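Local coordinates for protein short-chain-enoyl-CoA hydratase (Clostridium acetobutylicum, PDB 5Z7R) that catalyses the reversible hydration of crotonyl-CoA, accepting hexenoyl-CoA but no longer-chain analogues, at residues D171-R175 against I176-N180. Numbering follows the deposited sequence.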
# COMPACT_ATOMS: atom_id res chain seq x y z
N ASP A 171 -25.32 2.56 -22.71
CA ASP A 171 -25.87 3.68 -21.92
C ASP A 171 -25.64 3.48 -20.41
O ASP A 171 -25.26 4.41 -19.72
CB ASP A 171 -27.36 4.01 -22.26
CG ASP A 171 -28.28 2.81 -22.13
OD1 ASP A 171 -27.81 1.70 -21.88
OD2 ASP A 171 -29.51 2.97 -22.29
N GLU A 172 -25.87 2.25 -19.92
CA GLU A 172 -25.48 1.87 -18.57
C GLU A 172 -23.98 2.03 -18.41
O GLU A 172 -23.49 2.48 -17.37
CB GLU A 172 -25.81 0.40 -18.25
CG GLU A 172 -26.91 0.14 -17.22
CD GLU A 172 -26.66 0.76 -15.83
OE1 GLU A 172 -26.84 0.05 -14.81
OE2 GLU A 172 -26.33 1.95 -15.75
N ALA A 173 -23.26 1.64 -19.45
CA ALA A 173 -21.81 1.68 -19.36
C ALA A 173 -21.31 3.10 -19.16
O ALA A 173 -20.37 3.31 -18.40
CB ALA A 173 -21.17 1.04 -20.57
N LEU A 174 -21.91 4.07 -19.84
CA LEU A 174 -21.50 5.47 -19.67
C LEU A 174 -21.91 5.94 -18.28
O LEU A 174 -21.13 6.56 -17.58
CB LEU A 174 -22.15 6.37 -20.72
CG LEU A 174 -21.78 7.85 -20.81
CD1 LEU A 174 -20.35 8.07 -21.33
CD2 LEU A 174 -22.80 8.56 -21.70
N ARG A 175 -23.14 5.63 -17.88
CA ARG A 175 -23.61 6.01 -16.56
C ARG A 175 -22.63 5.64 -15.44
O ARG A 175 -22.36 6.43 -14.54
CB ARG A 175 -24.97 5.39 -16.26
CG ARG A 175 -25.46 5.84 -14.90
CD ARG A 175 -26.91 5.56 -14.61
NE ARG A 175 -27.08 4.19 -14.20
CZ ARG A 175 -26.69 3.67 -13.03
NH1 ARG A 175 -26.10 4.43 -12.11
NH2 ARG A 175 -26.91 2.38 -12.80
N ILE A 176 -22.07 4.44 -15.50
CA ILE A 176 -21.19 4.02 -14.41
C ILE A 176 -19.73 4.36 -14.61
O ILE A 176 -18.89 3.97 -13.81
CB ILE A 176 -21.35 2.53 -14.10
CG1 ILE A 176 -20.71 1.66 -15.19
CG2 ILE A 176 -22.83 2.23 -13.94
CD1 ILE A 176 -21.10 0.19 -15.07
N GLY A 177 -19.43 5.11 -15.68
CA GLY A 177 -18.07 5.52 -15.98
C GLY A 177 -17.21 4.46 -16.68
O GLY A 177 -16.04 4.70 -16.93
N LEU A 178 -17.75 3.29 -17.00
CA LEU A 178 -16.98 2.29 -17.74
C LEU A 178 -16.43 2.89 -19.01
O LEU A 178 -15.25 2.67 -19.38
CB LEU A 178 -17.85 1.08 -18.07
CG LEU A 178 -17.11 -0.09 -18.70
CD1 LEU A 178 -15.85 -0.44 -17.92
CD2 LEU A 178 -18.02 -1.32 -18.77
N VAL A 179 -17.30 3.67 -19.69
CA VAL A 179 -16.87 4.49 -20.83
C VAL A 179 -17.03 5.98 -20.56
O VAL A 179 -17.84 6.35 -19.72
CB VAL A 179 -17.64 4.15 -22.11
CG1 VAL A 179 -17.30 2.72 -22.52
CG2 VAL A 179 -19.16 4.32 -21.93
N ASN A 180 -16.22 6.77 -21.28
CA ASN A 180 -16.24 8.22 -21.29
C ASN A 180 -17.23 8.85 -22.28
O ASN A 180 -17.59 10.00 -22.12
CB ASN A 180 -14.86 8.73 -21.65
CG ASN A 180 -13.81 8.39 -20.62
OD1 ASN A 180 -14.12 7.95 -19.51
ND2 ASN A 180 -12.55 8.61 -20.99
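Val-179 folds back over the end of helix 170-175 and lays CG2 against Leu-174, 3.8 Å from its CB. With chi1 at -65° this methyl lies between the valine's own backbone N and carbonyl carbon, turned onto the last helical turn, where it also meets CB of Ala-173 at 4.1 Å. The small alanine lets the chain pass close by: CB of Leu-178 sits 4.2 Å from the Ala-173 methyl. Leu-174, its CG anti to the backbone N, carries CD1 to the Val-179 carbonyl.

Backbone bonds close the helix end. Ile-176 N gives a regular helical bond to Glu-172 O, whereas Gly-177 N turns back to Leu-174 O (2.9 Å), meeting it from 60° above the carbonyl plane. Gly-177, with a positive phi of 80° that suits glycine, terminates the helix, and the reversal brings Val-179 N to Ala-173 O in a weak bond of 3.3 Å. On the outer side, Arg-175 bends at chi3 to form a salt bridge with Glu-172: NE makes a weak bond to OE2 (2.8 Å), and NH2, tilted from plane, reaches the syn lone pair of OE1 (3.1 Å). Ile-176 CG2 lies over one guanidinium face, towards its rim.

Farther out, Arg-122 NE bonds to the Leu-178 carbonyl as the chain heads for strand 182-183, at the edge of the crotonase fold's larger sheet. Backbone bonds thus set the reversal, Ala-173, Leu-178 and Val-179 bury against Phe-130, and the buried Asn-180 amide is satisfied by Gln-160 OE1 and Gly-156 O of a neighbouring subunit, while the ion pair keeps to the more exposed side.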